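Local coordinates for protein ribonuclease J (Methanolobus psychrophilus R15, PDB 5HAB) that probably degrades RNA as a metallo-beta-lactamase/beta-CASP exoribonuclease, captured here as an engineered variant in complex with RNA, at residues Ala30-Met41 and Gly82-Met90; Ile52-Asp60 and Leu107-Ala117. The protein carries 1 engineered substitution. All blocks are in the same frame, centred on the assembly; numbering follows the deposited sequence.

Contact 1 (Ala30-Met41 and Gly82-Met90); sequences AVGGYNEMGRNM and GAIPDDTIM. With nucleotides of chain D.
G32 and P85 bring their CA atoms to 4.6 Å where the end of strand 24-32 and the loop that follows it run past the loop 82-90. That loop leaves helix 75-81 at G82, which has a positive phi, and a cis peptide joins G82 to A83. A classic beta bulge sets V31 and G32 opposite M41, whose O accepts from both their nitrogens; inverse gamma turns bend the chain at R39 and D86. The P85 ring is caught between two side chains: R39 CB rests 3.6 Å from P85 CD, and M41 crosses the proline at about a right angle, its CE a tight 3.4 Å from P85 CG. V31 CG1, anti to the backbone N (chi1 -174°), reaches to 3.5 Å from D86 O, while CG2 meets I89 CD1. This packing lays the loop after helix 75-81 against the hairpin of strands 24-32 and 41-46, in the mixed sheet of the metallo-beta-lactamase fold. The R39 chain, extended from CG to NE, carries its guanidinium over the G82 backbone: G82 O lies over one face, water 1 over the other, and I84 O at the edge. R39 NH1 donates to I84 O at 3.2 Å (160°), from above the carbonyl plane. R39 NH2 forms a salt bridge to E36 OE1 (3.1 Å), and E36 OE2 in turn takes G33 N and N461 ND2. Water 1 joins V31 O to D86 N; water 2 joins V31 O to D86 O. D87 OD2 is held by Y120.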
loop_
_atom_site.group_PDB
_atom_site.type_symbol
_atom_site.label_atom_id
_atom_site.label_comp_id
_atom_site.label_asym_id
_atom_site.label_seq_id
_atom_site.Cartn_x
_atom_site.Cartn_y
_atom_site.Cartn_z
ATOM N N ALA B 30 14.053 -0.243 30.134
ATOM C CA ALA B 30 13.115 -0.765 29.151
ATOM C C ALA B 30 13.102 -2.289 29.208
ATOM O O ALA B 30 14.105 -2.927 28.897
ATOM C CB ALA B 30 13.495 -0.279 27.753
ATOM N N VAL B 31 11.977 -2.881 29.601
ATOM C CA VAL B 31 11.949 -4.328 29.780
ATOM C C VAL B 31 11.253 -5.006 28.610
ATOM O O VAL B 31 11.793 -5.933 28.003
ATOM C CB VAL B 31 11.284 -4.712 31.108
ATOM C CG1 VAL B 31 11.403 -6.207 31.333
ATOM C CG2 VAL B 31 11.940 -3.951 32.243
ATOM N N GLY B 32 10.049 -4.548 28.304
ATOM C CA GLY B 32 9.314 -5.061 27.166
ATOM C C GLY B 32 8.480 -3.963 26.543
ATOM O O GLY B 32 8.181 -2.964 27.196
ATOM N N GLY B 33 8.104 -4.139 25.281
ATOM C CA GLY B 33 7.275 -3.160 24.603
ATOM C C GLY B 33 8.015 -1.977 24.010
ATOM O O GLY B 33 7.395 -1.016 23.563
ATOM N N TYR B 34 9.341 -2.047 24.004
ATOM C CA TYR B 34 10.154 -1.014 23.373
ATOM C C TYR B 34 10.630 -1.464 21.987
ATOM O O TYR B 34 11.050 -0.643 21.179
ATOM C CB TYR B 34 11.339 -0.645 24.270
ATOM C CG TYR B 34 10.927 0.140 25.496
ATOM C CD1 TYR B 34 10.280 -0.478 26.560
ATOM C CD2 TYR B 34 11.182 1.500 25.586
ATOM C CE1 TYR B 34 9.900 0.238 27.676
ATOM C CE2 TYR B 34 10.807 2.225 26.698
ATOM C CZ TYR B 34 10.164 1.589 27.739
ATOM O OH TYR B 34 9.791 2.314 28.847
ATOM N N ASN B 35 10.569 -2.769 21.721
ATOM C CA ASN B 35 10.922 -3.305 20.405
ATOM C C ASN B 35 9.710 -3.794 19.628
ATOM O O ASN B 35 9.836 -4.206 18.474
ATOM C CB ASN B 35 11.918 -4.459 20.523
ATOM C CG ASN B 35 13.213 -4.055 21.191
ATOM O OD1 ASN B 35 13.294 -3.017 21.850
ATOM N ND2 ASN B 35 14.239 -4.886 21.030
ATOM N N GLU B 36 8.547 -3.768 20.269
ATOM C CA GLU B 36 7.351 -4.348 19.682
ATOM C C GLU B 36 6.089 -3.845 20.366
ATOM O O GLU B 36 6.152 -3.034 21.295
ATOM C CB GLU B 36 7.412 -5.880 19.765
ATOM C CG GLU B 36 7.397 -6.436 21.190
ATOM C CD GLU B 36 8.753 -6.369 21.890
ATOM O OE1 GLU B 36 9.741 -6.922 21.357
ATOM O OE2 GLU B 36 8.829 -5.770 22.981
ATOM N N MET B 37 4.945 -4.360 19.924
ATOM C CA MET B 37 3.662 -4.040 20.543
ATOM C C MET B 37 3.281 -5.127 21.533
ATOM O O MET B 37 3.678 -6.277 21.364
ATOM C CB MET B 37 2.561 -3.909 19.491
ATOM C CG MET B 37 2.834 -2.902 18.389
ATOM S SD MET B 37 2.740 -1.191 18.941
ATOM C CE MET B 37 1.302 -1.221 20.002
ATOM N N GLY B 38 2.522 -4.766 22.565
ATOM C CA GLY B 38 1.948 -5.766 23.450
ATOM C C GLY B 38 2.553 -5.968 24.834
ATOM O O GLY B 38 1.933 -5.633 25.838
ATOM N N ARG B 39 3.743 -6.561 24.900
ATOM C CA ARG B 39 4.315 -6.978 26.186
ATOM C C ARG B 39 5.008 -5.825 26.929
ATOM O O ARG B 39 6.204 -5.870 27.202
ATOM C CB ARG B 39 5.290 -8.151 25.982
ATOM C CG ARG B 39 6.420 -7.914 24.986
ATOM C CD ARG B 39 7.525 -8.950 25.154
ATOM N NE ARG B 39 8.608 -8.755 24.195
ATOM C CZ ARG B 39 9.651 -9.571 24.068
ATOM N NH1 ARG B 39 9.755 -10.647 24.839
ATOM N NH2 ARG B 39 10.591 -9.311 23.169
ATOM N N ASN B 40 4.246 -4.795 27.265
ATOM C CA ASN B 40 4.814 -3.612 27.898
ATOM C C ASN B 40 5.268 -3.822 29.340
ATOM O O ASN B 40 4.522 -4.330 30.175
ATOM C CB ASN B 40 3.804 -2.473 27.839
ATOM C CG ASN B 40 3.448 -2.108 26.418
ATOM O OD1 ASN B 40 4.265 -1.543 25.691
ATOM N ND2 ASN B 40 2.244 -2.465 25.998
ATOM N N MET B 41 6.496 -3.407 29.620
ATOM C CA MET B 41 6.982 -3.340 30.987
ATOM C C MET B 41 8.141 -2.355 31.079
ATOM O O MET B 41 9.129 -2.451 30.334
ATOM C CB MET B 41 7.424 -4.715 31.489
ATOM C CG MET B 41 7.916 -4.693 32.932
ATOM S SD MET B 41 8.462 -6.286 33.588
ATOM C CE MET B 41 6.996 -7.273 33.503
ATOM N N GLY B 82 7.910 -14.703 23.971
ATOM C CA GLY B 82 7.806 -13.265 24.173
ATOM C C GLY B 82 6.895 -12.522 23.218
ATOM O O GLY B 82 7.441 -11.894 22.311
ATOM N N ALA B 83 5.558 -12.534 23.337
ATOM C CA ALA B 83 4.656 -13.031 24.408
ATOM C C ALA B 83 4.698 -12.210 25.701
ATOM O O ALA B 83 3.799 -11.397 25.918
ATOM C CB ALA B 83 4.873 -14.501 24.703
ATOM N N ILE B 84 5.669 -12.424 26.584
ATOM C CA ILE B 84 5.714 -11.592 27.796
ATOM C C ILE B 84 7.103 -10.992 27.984
ATOM O O ILE B 84 8.079 -11.508 27.439
ATOM C CB ILE B 84 5.277 -12.376 29.063
ATOM C CG1 ILE B 84 6.305 -13.445 29.437
ATOM C CG2 ILE B 84 3.881 -12.959 28.879
ATOM C CD1 ILE B 84 6.004 -14.126 30.762
ATOM N N PRO B 85 7.198 -9.895 28.757
ATOM C CA PRO B 85 8.489 -9.210 28.860
ATOM C C PRO B 85 9.557 -10.042 29.551
ATOM O O PRO B 85 9.271 -10.760 30.505
ATOM C CB PRO B 85 8.161 -7.947 29.674
ATOM C CG PRO B 85 6.817 -8.161 30.228
ATOM C CD PRO B 85 6.107 -9.109 29.354
ATOM N N ASP B 86 10.781 -9.941 29.045
ATOM C CA ASP B 86 11.922 -10.641 29.612
ATOM C C ASP B 86 12.443 -9.874 30.814
ATOM O O ASP B 86 13.353 -9.060 30.688
ATOM C CB ASP B 86 13.019 -10.797 28.566
ATOM C CG ASP B 86 14.162 -11.664 29.040
ATOM O OD1 ASP B 86 14.162 -12.084 30.215
ATOM O OD2 ASP B 86 15.067 -11.925 28.225
ATOM N N ASP B 87 11.888 -10.157 31.985
ATOM C CA ASP B 87 12.249 -9.418 33.185
ATOM C C ASP B 87 13.422 -10.039 33.948
ATOM O O ASP B 87 13.745 -9.597 35.048
ATOM C CB ASP B 87 11.034 -9.285 34.103
ATOM C CG ASP B 87 10.627 -10.597 34.729
ATOM O OD1 ASP B 87 10.967 -11.666 34.175
ATOM O OD2 ASP B 87 9.956 -10.555 35.778
ATOM N N THR B 88 14.060 -11.052 33.370
ATOM C CA THR B 88 15.240 -11.644 33.997
ATOM C C THR B 88 16.353 -10.601 34.118
ATOM O O THR B 88 17.167 -10.650 35.046
ATOM C CB THR B 88 15.762 -12.867 33.209
ATOM O OG1 THR B 88 16.202 -12.455 31.910
ATOM C CG2 THR B 88 14.671 -13.920 33.064
ATOM N N ILE B 89 16.346 -9.628 33.207
ATOM C CA ILE B 89 17.301 -8.523 33.241
ATOM C C ILE B 89 17.226 -7.756 34.556
ATOM O O ILE B 89 18.142 -7.010 34.887
ATOM C CB ILE B 89 17.089 -7.540 32.081
ATOM C CG1 ILE B 89 15.763 -6.798 32.266
ATOM C CG2 ILE B 89 17.150 -8.266 30.743
ATOM C CD1 ILE B 89 15.848 -5.333 31.962
ATOM N N MET B 90 16.126 -7.905 35.290
ATOM C CA MET B 90 15.977 -7.174 36.541
ATOM C C MET B 90 17.012 -7.630 37.560
ATOM O O MET B 90 17.251 -6.942 38.554
ATOM C CB MET B 90 14.563 -7.335 37.114
ATOM C CG MET B 90 13.473 -6.697 36.261
ATOM S SD MET B 90 13.683 -4.914 36.056
ATOM C CE MET B 90 13.397 -4.337 37.730
ATOM O OP3 A D 1 -7.582 1.412 17.212
ATOM P P A D 1 -6.576 1.706 18.261
ATOM O OP1 A D 1 -7.274 1.839 19.565
ATOM O OP2 A D 1 -5.721 2.821 17.783
ATOM O "O5'" A D 1 -5.607 0.452 18.335
ATOM C "C5'" A D 1 -6.111 -0.875 18.443
ATOM C "C4'" A D 1 -5.039 -1.814 18.937
ATOM O "O4'" A D 1 -4.085 -2.034 17.861
ATOM C "C3'" A D 1 -4.235 -1.287 20.124
ATOM O "O3'" A D 1 -3.898 -2.345 21.017
ATOM C "C2'" A D 1 -2.976 -0.721 19.473
ATOM O "O2'" A D 1 -1.840 -0.710 20.311
ATOM C "C1'" A D 1 -2.786 -1.646 18.271
ATOM N N9 A D 1 -2.143 -0.967 17.140
ATOM C C8 A D 1 -2.404 0.316 16.714
ATOM N N7 A D 1 -1.688 0.700 15.685
ATOM C C5 A D 1 -0.892 -0.406 15.413
ATOM C C6 A D 1 0.091 -0.634 14.432
ATOM N N6 A D 1 0.447 0.272 13.513
ATOM N N1 A D 1 0.700 -1.843 14.430
ATOM C C2 A D 1 0.342 -2.748 15.352
ATOM N N3 A D 1 -0.567 -2.651 16.324
ATOM C C4 A D 1 -1.156 -1.440 16.302
HETATM O O HOH W 1 11.348 -8.273 26.587
HETATM O O HOH W 2 14.180 -7.144 28.764
HETATM O O HOH W 3 8.011 -9.823 20.989
#

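Contact 2 (Ile52-Asp60 and Leu107-Ala117); sequences IIDMGIRLD and LDHIGAIPKLA. With SO4 (sulfate ion), chain G; nucleotides of chain D.
M55 plugs a hollow in the segment 107-117, which follows the first histidine of the HxHxDH signature of metallo-beta-lactamases; D108 and H109 complete that signature, and its second histidine is alanine in this engineered protein. CG lies anti to the M55 carbonyl carbon (chi1 -59°), and a bend at chi3 sends CE into the pit formed by I113, L116 and A117, where CE sits a tight 3.3 Å from L116 CB. The I113 side chain crosses that of M55 at about a right angle, with CD1 against SD. Backbone bonds clamp this plug: M55 N gives to H109 O at 2.8 Å, and M55 O receives A112 N. Next along, G56 presents a bare backbone, its CA 3.3 Å from D108 O in a CA-H...O contact, while the bump of A112 CB nestles against G56 O. I57 CG2 drops into the shallow dip over G111, 3.7 Å from its CA, with L107 CB as the other wall. Just before M55 in the chain, the D54 carboxylate stacks over the H109 ring, tilted by 26°, with OD2 above one face toward the rim. D54 OD2 is also hydrogen-bonded to T103 OG1, and H109 NE2 to H432 NE2. L107 O accepts from both I57 N and G111 N, while L107 N donates to OP2 of A3 of chain D at 3.1 Å.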
loop_
_atom_site.group_PDB
_atom_site.type_symbol
_atom_site.label_atom_id
_atom_site.label_comp_id
_atom_site.label_asym_id
_atom_site.label_seq_id
_atom_site.Cartn_x
_atom_site.Cartn_y
_atom_site.Cartn_z
ATOM N N ILE B 52 8.053 -0.775 39.204
ATOM C CA ILE B 52 7.705 -1.372 37.921
ATOM C C ILE B 52 6.407 -0.741 37.430
ATOM O O ILE B 52 5.483 -0.517 38.210
ATOM C CB ILE B 52 7.587 -2.912 38.020
ATOM C CG1 ILE B 52 8.949 -3.542 38.322
ATOM C CG2 ILE B 52 7.041 -3.502 36.732
ATOM C CD1 ILE B 52 8.898 -5.056 38.510
ATOM N N ILE B 53 6.352 -0.428 36.138
ATOM C CA ILE B 53 5.143 0.105 35.524
ATOM C C ILE B 53 4.690 -0.818 34.394
ATOM O O ILE B 53 5.397 -0.997 33.384
ATOM C CB ILE B 53 5.344 1.538 35.015
ATOM C CG1 ILE B 53 5.968 2.415 36.103
ATOM C CG2 ILE B 53 4.016 2.127 34.580
ATOM C CD1 ILE B 53 6.034 3.892 35.730
ATOM N N ASP B 54 3.530 -1.432 34.628
ATOM C CA ASP B 54 2.813 -2.285 33.683
ATOM C C ASP B 54 3.551 -3.586 33.382
ATOM O O ASP B 54 4.775 -3.647 33.415
ATOM C CB ASP B 54 2.521 -1.517 32.387
ATOM C CG ASP B 54 1.525 -0.381 32.598
ATOM O OD1 ASP B 54 0.544 -0.576 33.349
ATOM O OD2 ASP B 54 1.723 0.710 32.022
ATOM N N MET B 55 2.780 -4.627 33.093
ATOM C CA MET B 55 3.309 -5.941 32.771
ATOM C C MET B 55 2.373 -6.569 31.736
ATOM O O MET B 55 1.457 -7.322 32.084
ATOM C CB MET B 55 3.408 -6.828 34.022
ATOM C CG MET B 55 4.297 -6.271 35.137
ATOM S SD MET B 55 4.567 -7.406 36.518
ATOM C CE MET B 55 4.097 -8.932 35.748
ATOM N N GLY B 56 2.606 -6.263 30.464
ATOM C CA GLY B 56 1.684 -6.661 29.412
ATOM C C GLY B 56 2.022 -7.943 28.683
ATOM O O GLY B 56 3.086 -8.524 28.885
ATOM N N ILE B 57 1.096 -8.400 27.846
ATOM C CA ILE B 57 1.332 -9.574 27.016
ATOM C C ILE B 57 1.217 -9.192 25.535
ATOM O O ILE B 57 0.498 -8.253 25.189
ATOM C CB ILE B 57 0.360 -10.720 27.398
ATOM C CG1 ILE B 57 0.758 -12.027 26.711
ATOM C CG2 ILE B 57 -1.077 -10.345 27.079
ATOM C CD1 ILE B 57 -0.051 -13.219 27.148
ATOM N N ARG B 58 1.943 -9.902 24.673
ATOM C CA ARG B 58 1.831 -9.731 23.224
ATOM C C ARG B 58 1.141 -10.954 22.612
ATOM O O ARG B 58 1.707 -12.045 22.585
ATOM C CB ARG B 58 3.210 -9.523 22.591
ATOM C CG ARG B 58 3.177 -9.377 21.081
ATOM C CD ARG B 58 4.577 -9.328 20.472
ATOM N NE ARG B 58 4.513 -9.204 19.017
ATOM C CZ ARG B 58 5.571 -9.158 18.212
ATOM N NH1 ARG B 58 6.800 -9.218 18.711
ATOM N NH2 ARG B 58 5.396 -9.044 16.902
ATOM N N LEU B 59 -0.062 -10.760 22.086
ATOM C CA LEU B 59 -0.914 -11.884 21.699
ATOM C C LEU B 59 -0.479 -12.628 20.437
ATOM O O LEU B 59 -0.593 -13.853 20.383
ATOM C CB LEU B 59 -2.354 -11.402 21.518
ATOM C CG LEU B 59 -3.176 -11.231 22.796
ATOM C CD1 LEU B 59 -2.920 -12.387 23.759
ATOM C CD2 LEU B 59 -2.886 -9.887 23.456
ATOM N N ASP B 60 0.009 -11.910 19.427
ATOM C CA ASP B 60 0.368 -12.558 18.160
ATOM C C ASP B 60 1.496 -13.575 18.323
ATOM O O ASP B 60 1.573 -14.541 17.563
ATOM C CB ASP B 60 0.735 -11.528 17.086
ATOM C CG ASP B 60 1.390 -10.295 17.654
ATOM O OD1 ASP B 60 0.654 -9.355 18.022
ATOM O OD2 ASP B 60 2.637 -10.264 17.715
ATOM N N LEU B 107 -4.991 -6.023 28.408
ATOM C CA LEU B 107 -3.975 -7.083 28.422
ATOM C C LEU B 107 -2.560 -6.628 28.077
ATOM O O LEU B 107 -1.595 -7.308 28.412
ATOM C CB LEU B 107 -4.357 -8.222 27.473
ATOM C CG LEU B 107 -5.454 -9.198 27.902
ATOM C CD1 LEU B 107 -5.512 -10.360 26.929
ATOM C CD2 LEU B 107 -5.215 -9.699 29.313
ATOM N N ASP B 108 -2.424 -5.503 27.388
ATOM C CA ASP B 108 -1.090 -5.032 27.052
ATOM C C ASP B 108 -0.488 -4.290 28.247
ATOM O O ASP B 108 0.638 -3.801 28.176
ATOM C CB ASP B 108 -1.114 -4.145 25.802
ATOM C CG ASP B 108 -1.729 -2.790 26.058
ATOM O OD1 ASP B 108 -2.805 -2.722 26.687
ATOM O OD2 ASP B 108 -1.123 -1.789 25.632
ATOM N N HIS B 109 -1.234 -4.230 29.350
ATOM C CA HIS B 109 -0.704 -3.692 30.598
ATOM C C HIS B 109 -0.771 -4.661 31.786
ATOM O O HIS B 109 0.050 -4.574 32.695
ATOM C CB HIS B 109 -1.425 -2.398 30.969
ATOM C CG HIS B 109 -0.893 -1.195 30.262
ATOM N ND1 HIS B 109 -1.194 0.093 30.650
ATOM C CD2 HIS B 109 -0.081 -1.085 29.185
ATOM C CE1 HIS B 109 -0.589 0.945 29.840
ATOM N NE2 HIS B 109 0.092 0.255 28.943
ATOM N N ILE B 110 -1.726 -5.588 31.792
ATOM C CA ILE B 110 -1.822 -6.519 32.917
ATOM C C ILE B 110 -1.810 -7.975 32.479
ATOM O O ILE B 110 -1.907 -8.867 33.315
ATOM C CB ILE B 110 -3.075 -6.250 33.778
ATOM C CG1 ILE B 110 -4.350 -6.641 33.025
ATOM C CG2 ILE B 110 -3.108 -4.804 34.249
ATOM C CD1 ILE B 110 -5.572 -6.736 33.916
ATOM N N GLY B 111 -1.678 -8.219 31.180
ATOM C CA GLY B 111 -1.724 -9.576 30.662
ATOM C C GLY B 111 -0.662 -10.529 31.190
ATOM O O GLY B 111 -0.868 -11.742 31.203
ATOM N N ALA B 112 0.470 -9.988 31.633
ATOM C CA ALA B 112 1.558 -10.814 32.155
ATOM C C ALA B 112 1.666 -10.738 33.681
ATOM O O ALA B 112 2.558 -11.351 34.264
ATOM C CB ALA B 112 2.883 -10.420 31.519
ATOM N N ILE B 113 0.785 -9.962 34.315
ATOM C CA ILE B 113 0.744 -9.880 35.780
ATOM C C ILE B 113 0.756 -11.270 36.445
ATOM O O ILE B 113 1.625 -11.528 37.283
ATOM C CB ILE B 113 -0.469 -9.049 36.266
ATOM C CG1 ILE B 113 -0.231 -7.554 36.041
ATOM C CG2 ILE B 113 -0.751 -9.320 37.735
ATOM C CD1 ILE B 113 0.838 -6.967 36.928
ATOM N N PRO B 114 -0.162 -12.181 36.050
ATOM C CA PRO B 114 -0.192 -13.487 36.720
ATOM C C PRO B 114 1.040 -14.352 36.487
ATOM O O PRO B 114 1.158 -15.412 37.100
ATOM C CB PRO B 114 -1.424 -14.172 36.109
ATOM C CG PRO B 114 -2.211 -13.089 35.490
ATOM C CD PRO B 114 -1.215 -12.098 35.021
ATOM N N LYS B 115 1.937 -13.924 35.610
ATOM C CA LYS B 115 3.081 -14.754 35.270
ATOM C C LYS B 115 4.391 -14.245 35.875
ATOM O O LYS B 115 5.310 -15.028 36.118
ATOM C CB LYS B 115 3.210 -14.858 33.748
ATOM C CG LYS B 115 2.385 -15.988 33.145
ATOM C CD LYS B 115 2.432 -17.231 34.019
ATOM C CE LYS B 115 1.383 -18.246 33.606
ATOM N NZ LYS B 115 1.696 -18.861 32.290
ATOM N N LEU B 116 4.477 -12.943 36.128
ATOM C CA LEU B 116 5.728 -12.355 36.595
ATOM C C LEU B 116 5.590 -11.607 37.926
ATOM O O LEU B 116 6.579 -11.440 38.642
ATOM C CB LEU B 116 6.299 -11.404 35.536
ATOM C CG LEU B 116 6.588 -11.933 34.132
ATOM C CD1 LEU B 116 6.932 -10.781 33.204
ATOM C CD2 LEU B 116 7.708 -12.951 34.156
ATOM N N ALA B 117 4.388 -11.132 38.248
ATOM C CA ALA B 117 4.229 -10.276 39.424
ATOM C C ALA B 117 4.528 -11.008 40.740
ATOM O O ALA B 117 5.020 -10.402 41.694
ATOM C CB ALA B 117 2.835 -9.691 39.467
HETATM S S SO4 G . 8.073 -9.293 14.648
HETATM O O1 SO4 G . 7.646 -10.675 14.847
HETATM O O2 SO4 G . 8.318 -8.672 15.949
HETATM O O3 SO4 G . 7.023 -8.568 13.926
HETATM O O4 SO4 G . 9.313 -9.284 13.875
ATOM P P A D 2 -4.260 -2.197 22.576
ATOM O OP1 A D 2 -4.004 -0.784 22.956
ATOM O OP2 A D 2 -3.584 -3.297 23.308
ATOM O "O5'" A D 2 -5.838 -2.426 22.642
ATOM C "C5'" A D 2 -6.386 -3.505 23.387
ATOM C "C4'" A D 2 -7.253 -4.398 22.534
ATOM O "O4'" A D 2 -6.706 -4.487 21.194
ATOM C "C3'" A D 2 -7.362 -5.844 22.998
ATOM O "O3'" A D 2 -8.335 -6.021 24.015
ATOM C "C2'" A D 2 -7.676 -6.599 21.711
ATOM O "O2'" A D 2 -9.060 -6.527 21.406
ATOM C "C1'" A D 2 -6.901 -5.784 20.674
ATOM N N9 A D 2 -5.582 -6.364 20.352
ATOM C C8 A D 2 -4.353 -5.779 20.537
ATOM N N7 A D 2 -3.346 -6.514 20.134
ATOM C C5 A D 2 -3.952 -7.658 19.635
ATOM C C6 A D 2 -3.423 -8.826 19.058
ATOM N N6 A D 2 -2.115 -9.038 18.884
ATOM N N1 A D 2 -4.300 -9.778 18.665
ATOM C C2 A D 2 -5.612 -9.560 18.844
ATOM N N3 A D 2 -6.228 -8.505 19.372
ATOM C C4 A D 2 -5.331 -7.575 19.748
ATOM P P A D 3 -7.888 -6.338 25.526
ATOM O OP1 A D 3 -9.105 -6.339 26.379
ATOM O OP2 A D 3 -6.756 -5.445 25.873
ATOM O "O5'" A D 3 -7.319 -7.826 25.451
ATOM C "C5'" A D 3 -8.193 -8.944 25.355
ATOM C "C4'" A D 3 -8.425 -9.351 23.921
ATOM O "O4'" A D 3 -7.278 -10.070 23.400
ATOM C "C3'" A D 3 -9.591 -10.293 23.673
ATOM O "O3'" A D 3 -10.836 -9.620 23.650
ATOM C "C2'" A D 3 -9.227 -10.937 22.340
ATOM O "O2'" A D 3 -9.558 -10.076 21.260
ATOM C "C1'" A D 3 -7.700 -11.019 22.442
ATOM N N9 A D 3 -7.222 -12.364 22.824
ATOM C C8 A D 3 -6.899 -12.859 24.065
ATOM N N7 A D 3 -6.496 -14.110 24.045
ATOM C C5 A D 3 -6.557 -14.461 22.701
ATOM C C6 A D 3 -6.260 -15.654 22.008
ATOM N N6 A D 3 -5.821 -16.770 22.596
ATOM N N1 A D 3 -6.432 -15.661 20.666
ATOM C C2 A D 3 -6.871 -14.547 20.067
ATOM N N3 A D 3 -7.181 -13.372 20.606
ATOM C C4 A D 3 -7.001 -13.395 21.941
#

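In the fold
From the N terminus the chain passes 30-41, then 52-60, then 82-90 and finally 107-117, so contacts 1 and 2 alternate and cross instead of nesting. Contact 1 closes a loop that takes in strands 41-46 and 49-53 and helices 60-63 and 75-81; contact 2 closes one running from strand 49-53 through strand 96-102 to helices 107-110 and 113-116. Their centres lie 9 Å apart and they touch: N40 O and G56 N, and A83 O and R58 N, make probable hydrogen bonds, each pair 2.7 Å apart. Together they tie loops at one end of the seven-stranded mixed sheet to the helical segments after strand 96-102.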